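Local coordinates for protein C-domain type II peptide synthetase (Streptomyces globisporus, PDB 4ZNM) that adopts the condensation-domain fold of the CoA-dependent acyltransferase superfamily, as a type II member of the peptide synthetase family, at residues 274-277 with 278-281; 443-446 with 447-451. One frame throughout, in Å; residues are numbered along the deposited sequence.

Contact 1 (274-277 with 278-281); sequences AAYQ and VLLH
Leu280 lies over one face of the Tyr276 ring, an i to i+4 CH-pi contact made inside the α-helix 268-284 of a condensation domain. Its CD1 stands 4.0 Å from the ring centroid and 29° off the ring normal, with Tyr276 CE2 its closest ring atom at 3.5 Å, while CD2 reaches toward the phenol end. Leu279, one residue earlier, approaches the ring obliquely on the CD1 side, its CD2 lying 4.1 Å from Tyr276 CD1. With Tyr276 CG opposite the backbone N (chi1 -171°) and beside the carbonyl carbon, the ring lies along the following turn, where both leucines meet it. Beneath the side chains, the backbone fixes this spacing: Leu280 N donates to Tyr276 O at 2.8 Å, in a run of four such bonds from Ala274 to His281. Farther out, the ring stacks with Phe371 and meets Trp412 edge-to-face, and its OH is hydrogen-bonded to Ser369, all on the neighbouring β-sheet. On another side of the helix, Ala274 packs on helix 326-335. At the start of the turn, Val278 N bonds to Ala274 O, and Val278 CG2 sits 3.4 Å from that same carbonyl oxygen.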
ATOM      1  N   ALA A 274       9.420   5.873  14.191  1.00 25.44           N
ATOM      2  CA  ALA A 274       9.985   6.779  15.212  1.00 23.60           C
ATOM      3  C   ALA A 274      10.652   7.994  14.604  1.00 23.75           C
ATOM      4  O   ALA A 274      10.463   9.117  15.085  1.00 24.82           O
ATOM      5  CB  ALA A 274      10.995   6.046  16.092  1.00 29.22           C
ATOM      6  N   ALA A 275      11.485   7.776  13.581  1.00 25.98           N
ATOM      7  CA  ALA A 275      12.167   8.890  12.926  1.00 23.99           C
ATOM      8  C   ALA A 275      11.141   9.853  12.310  1.00 23.19           C
ATOM      9  O   ALA A 275      11.366  11.068  12.262  1.00 23.31           O
ATOM     10  CB  ALA A 275      13.120   8.400  11.862  1.00 25.64           C
ATOM     11  N   TYR A 276      10.035   9.318  11.815  1.00 24.51           N
ATOM     12  CA  TYR A 276       8.975  10.181  11.242  1.00 23.59           C
ATOM     13  C   TYR A 276       8.368  11.064  12.334  1.00 23.70           C
ATOM     14  O   TYR A 276       8.087  12.254  12.131  1.00 30.67           O
ATOM     15  CB  TYR A 276       7.889   9.341  10.573  1.00 21.19           C
ATOM     16  CG  TYR A 276       6.900  10.160   9.793  1.00 23.99           C
ATOM     17  CD1 TYR A 276       7.338  11.047   8.832  1.00 23.42           C
ATOM     18  CD2 TYR A 276       5.535  10.049  10.018  1.00 22.82           C
ATOM     19  CE1 TYR A 276       6.461  11.802   8.113  1.00 23.29           C
ATOM     20  CE2 TYR A 276       4.634  10.798   9.275  1.00 26.68           C
ATOM     21  CZ  TYR A 276       5.117  11.660   8.313  1.00 19.93           C
ATOM     22  OH  TYR A 276       4.280  12.433   7.553  1.00 26.51           O
ATOM     23  N   GLN A 277       8.186  10.481  13.505  1.00 25.73           N
ATOM     24  CA  GLN A 277       7.642  11.235  14.624  1.00 22.72           C
ATOM     25  C   GLN A 277       8.584  12.346  15.020  1.00 27.34           C
ATOM     26  O   GLN A 277       8.149  13.488  15.298  1.00 23.81           O
ATOM     27  CB  GLN A 277       7.369  10.319  15.804  1.00 25.31           C
ATOM     28  CG  GLN A 277       6.295   9.326  15.495  1.00 27.85           C
ATOM     29  CD  GLN A 277       5.861   8.540  16.693  1.00 42.51           C
ATOM     30  OE1 GLN A 277       4.930   8.923  17.401  1.00 60.64           O
ATOM     31  NE2 GLN A 277       6.516   7.425  16.923  1.00 34.88           N
ATOM     32  N   VAL A 278       9.873  12.031  15.043  1.00 23.32           N
ATOM     33  CA  VAL A 278      10.881  13.038  15.345  1.00 25.17           C
ATOM     34  C   VAL A 278      10.792  14.157  14.309  1.00 26.27           C
ATOM     35  O   VAL A 278      10.836  15.338  14.649  1.00 26.30           O
ATOM     36  CB  VAL A 278      12.300  12.434  15.415  1.00 24.79           C
ATOM     37  CG1 VAL A 278      13.356  13.501  15.581  1.00 25.71           C
ATOM     38  CG2 VAL A 278      12.412  11.509  16.602  1.00 25.18           C
ATOM     39  N   LEU A 279      10.668  13.787  13.044  1.00 25.45           N
ATOM     40  CA  LEU A 279      10.552  14.776  11.977  1.00 23.56           C
ATOM     41  C   LEU A 279       9.323  15.667  12.177  1.00 26.53           C
ATOM     42  O   LEU A 279       9.426  16.868  12.059  1.00 25.91           O
ATOM     43  CB  LEU A 279      10.442  14.105  10.616  1.00 24.65           C
ATOM     44  CG  LEU A 279      10.218  15.029   9.404  1.00 29.58           C
ATOM     45  CD1 LEU A 279      11.440  15.899   9.139  1.00 27.42           C
ATOM     46  CD2 LEU A 279       9.888  14.211   8.199  1.00 28.27           C
ATOM     47  N   LEU A 280       8.168  15.077  12.468  1.00 27.65           N
ATOM     48  CA  LEU A 280       6.963  15.871  12.683  1.00 30.08           C
ATOM     49  C   LEU A 280       7.042  16.757  13.923  1.00 31.68           C
ATOM     50  O   LEU A 280       6.511  17.871  13.936  1.00 31.95           O
ATOM     51  CB  LEU A 280       5.748  14.973  12.793  1.00 25.14           C
ATOM     52  CG  LEU A 280       5.399  14.194  11.521  1.00 30.17           C
ATOM     53  CD1 LEU A 280       4.202  13.303  11.742  1.00 31.76           C
ATOM     54  CD2 LEU A 280       5.159  15.086  10.341  1.00 32.81           C
ATOM     55  N   HIS A 281       7.691  16.271  14.976  1.00 27.37           N
ATOM     56  CA  HIS A 281       7.939  17.126  16.114  1.00 28.70           C
ATOM     57  C   HIS A 281       8.765  18.330  15.708  1.00 30.25           C
ATOM     58  O   HIS A 281       8.455  19.470  16.084  1.00 30.93           O
ATOM     59  CB  HIS A 281       8.666  16.394  17.237  1.00 26.45           C
ATOM     60  CG  HIS A 281       9.264  17.325  18.231  1.00 32.28           C
ATOM     61  ND1 HIS A 281       8.501  18.010  19.148  1.00 36.91           N
ATOM     62  CD2 HIS A 281      10.535  17.748  18.405  1.00 35.19           C
ATOM     63  CE1 HIS A 281       9.287  18.782  19.876  1.00 40.33           C
ATOM     64  NE2 HIS A 281      10.525  18.647  19.438  1.00 38.92           N
TER

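Contact 2 (443-446 with 447-451); sequences ADYL and DVLEN
From Ala443 to Glu450 the backbone is regular α-helix, its i to i+4 bonds shortest where Val448 N meets Asp444 O and Leu449 N meets Tyr445 O, both at 2.9 Å, and longest at the 3.2 Å from Asp447 N to Ala443 O.

The segment is a worked example of an amphipathic helix, with its apolar contact made by Tyr445 and Leu449. Leu449 CD2 comes obliquely to the outer end of the ring, 4.2 Å from Tyr445 CE2 and equally far from Tyr445 OH. A chi1 of 174° sets Tyr445 CG opposite the backbone N and brings the ring alongside the next turn. Val448 instead keeps close to the backbone, its CG2 3.3 Å from Asp444 O.

Water serves the solvent-facing side. One molecule donates to Asp444 O at 2.9 Å and reaches Asp447 OD2 more weakly, giving that carbonyl a second partner besides Val448 N. Another donates to Glu450 OE1 at 2.6 Å and, weakly, to Leu446 O, so it spans the same helical turn as the backbone bond from Glu450 N. OE1 also forms a salt bridge with Arg250, which probably favours a charged carboxylate.

On the buried side, Tyr445 OH bonds to Met272 O and its ring meets Trp412 of strand 410-416, while Tyr445 and Val448 pack on helix 268-284. Leu449 packs on Val257 of helix 251-264, and Glu450, at the edge, touches Leu253 of the same helix, so this turn touches both helices and, through Trp412, the sheet.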
ATOM      1  N   ALA A 443      13.664  14.819   1.933  1.00 29.89           N
ATOM      2  CA  ALA A 443      15.084  14.974   2.225  1.00 33.24           C
ATOM      3  C   ALA A 443      15.310  15.220   3.721  1.00 31.23           C
ATOM      4  O   ALA A 443      16.300  14.752   4.275  1.00 30.38           O
ATOM      5  CB  ALA A 443      15.676  16.089   1.406  1.00 31.47           C
ATOM      6  N   ASP A 444      14.393  15.944   4.364  1.00 26.08           N
ATOM      7  CA  ASP A 444      14.442  16.164   5.813  1.00 26.55           C
ATOM      8  C   ASP A 444      14.278  14.852   6.580  1.00 29.51           C
ATOM      9  O   ASP A 444      14.927  14.619   7.609  1.00 27.93           O
ATOM     10  CB  ASP A 444      13.345  17.135   6.264  1.00 33.10           C
ATOM     11  CG  ASP A 444      13.568  18.568   5.784  1.00 41.84           C
ATOM     12  OD1 ASP A 444      14.682  18.919   5.335  1.00 44.05           O
ATOM     13  OD2 ASP A 444      12.599  19.351   5.857  1.00 47.70           O
ATOM     14  N   TYR A 445      13.372  14.014   6.104  1.00 23.04           N
ATOM     15  CA  TYR A 445      13.168  12.704   6.725  1.00 22.88           C
ATOM     16  C   TYR A 445      14.437  11.842   6.630  1.00 23.60           C
ATOM     17  O   TYR A 445      14.842  11.231   7.619  1.00 24.91           O
ATOM     18  CB  TYR A 445      11.980  11.934   6.102  1.00 24.06           C
ATOM     19  CG  TYR A 445      11.864  10.524   6.662  1.00 22.08           C
ATOM     20  CD1 TYR A 445      11.336  10.296   7.922  1.00 22.04           C
ATOM     21  CD2 TYR A 445      12.330   9.440   5.958  1.00 22.27           C
ATOM     22  CE1 TYR A 445      11.258   9.026   8.474  1.00 22.20           C
ATOM     23  CE2 TYR A 445      12.264   8.145   6.500  1.00 25.30           C
ATOM     24  CZ  TYR A 445      11.731   7.943   7.763  1.00 22.43           C
ATOM     25  OH  TYR A 445      11.656   6.663   8.305  1.00 29.36           O
ATOM     26  N   LEU A 446      15.069  11.781   5.467  1.00 26.93           N
ATOM     27  CA  LEU A 446      16.229  10.901   5.324  1.00 29.22           C
ATOM     28  C   LEU A 446      17.383  11.386   6.200  1.00 32.13           C
ATOM     29  O   LEU A 446      18.166  10.579   6.742  1.00 28.93           O
ATOM     30  CB  LEU A 446      16.669  10.791   3.851  1.00 27.38           C
ATOM     31  CG  LEU A 446      15.653  10.025   3.010  1.00 26.14           C
ATOM     32  CD1 LEU A 446      15.988  10.074   1.495  1.00 30.47           C
ATOM     33  CD2 LEU A 446      15.533   8.576   3.478  1.00 31.87           C
ATOM     34  N   ASP A 447      17.469  12.698   6.363  1.00 29.16           N
ATOM     35  CA  ASP A 447      18.493  13.288   7.228  1.00 34.30           C
ATOM     36  C   ASP A 447      18.193  12.992   8.715  1.00 34.18           C
ATOM     37  O   ASP A 447      19.094  12.634   9.473  1.00 30.98           O
ATOM     38  CB  ASP A 447      18.590  14.813   6.993  1.00 33.39           C
ATOM     39  CG  ASP A 447      19.687  15.466   7.822  1.00 38.18           C
ATOM     40  OD1 ASP A 447      20.874  15.274   7.475  1.00 38.34           O
ATOM     41  OD2 ASP A 447      19.351  16.170   8.809  1.00 48.28           O
ATOM     42  N   VAL A 448      16.935  13.137   9.131  1.00 25.85           N
ATOM     43  CA  VAL A 448      16.560  12.827  10.521  1.00 25.81           C
ATOM     44  C   VAL A 448      16.916  11.368  10.823  1.00 26.18           C
ATOM     45  O   VAL A 448      17.562  11.057  11.841  1.00 26.98           O
ATOM     46  CB  VAL A 448      15.068  13.097  10.771  1.00 24.86           C
ATOM     47  CG1 VAL A 448      14.568  12.371  12.016  1.00 37.92           C
ATOM     48  CG2 VAL A 448      14.827  14.580  10.912  1.00 34.69           C
ATOM     49  N   LEU A 449      16.512  10.479   9.914  1.00 28.06           N
ATOM     50  CA  LEU A 449      16.730   9.038  10.093  1.00 28.50           C
ATOM     51  C   LEU A 449      18.218   8.725  10.202  1.00 27.36           C
ATOM     52  O   LEU A 449      18.636   7.963  11.067  1.00 31.83           O
ATOM     53  CB  LEU A 449      16.106   8.244   8.933  1.00 27.65           C
ATOM     54  CG  LEU A 449      16.328   6.747   8.907  1.00 27.65           C
ATOM     55  CD1 LEU A 449      15.699   6.110  10.130  1.00 25.98           C
ATOM     56  CD2 LEU A 449      15.739   6.148   7.638  1.00 27.29           C
ATOM     57  N   GLU A 450      19.033   9.317   9.341  1.00 27.73           N
ATOM     58  CA  GLU A 450      20.471   9.039   9.384  1.00 33.88           C
ATOM     59  C   GLU A 450      21.090   9.439  10.712  1.00 37.30           C
ATOM     60  O   GLU A 450      21.890   8.696  11.312  1.00 31.84           O
ATOM     61  CB  GLU A 450      21.183   9.768   8.261  1.00 38.34           C
ATOM     62  CG  GLU A 450      22.659   9.424   8.142  1.00 51.26           C
ATOM     63  CD  GLU A 450      23.293  10.052   6.913  1.00 74.66           C
ATOM     64  OE1 GLU A 450      22.653  10.026   5.837  1.00 73.57           O
ATOM     65  OE2 GLU A 450      24.421  10.579   7.023  1.00 89.37           O
ATOM     66  N   ASN A 451      20.724  10.625  11.169  1.00 34.35           N
ATOM     67  CA  ASN A 451      21.294  11.168  12.391  1.00 37.17           C
ATOM     68  C   ASN A 451      20.789  10.427  13.623  1.00 33.98           C
ATOM     69  O   ASN A 451      21.514  10.235  14.588  1.00 36.26           O
ATOM     70  CB  ASN A 451      20.979  12.651  12.476  1.00 41.86           C
ATOM     71  CG  ASN A 451      21.865  13.459  11.570  1.00 49.33           C
ATOM     72  OD1 ASN A 451      23.061  13.177  11.460  1.00 54.16           O
ATOM     73  ND2 ASN A 451      21.298  14.457  10.907  1.00 54.20           N
TER
HETATM   74  O   HOH W   1      15.998  17.096   8.647  1.00 36.94           O
HETATM   75  O   HOH W   2      20.232  10.425   5.038  1.00 41.54           O

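Along the chain, contact 1 comes first, within helix 268-284, and contact 2 follows in helix 435-454, near the C terminus. Each spans one continuous stretch, so neither closes a long loop; they stand in series, neither nesting nor crossing. Their centres are nevertheless only about 10 Å apart, because the two helices pack side by side. Ala275 O meets Val448 CG1 at 3.5 Å, and Leu279 rests against both Asp444 and Tyr445, its CD1 3.7 Å from Asp444 CB and its CD2 equally far from Tyr445 CB. Trp412 touches both tyrosines, Tyr276 and Tyr445, so strand 410-416 joins the two helices to the five-stranded sheet, three of whose strands lie between them in sequence.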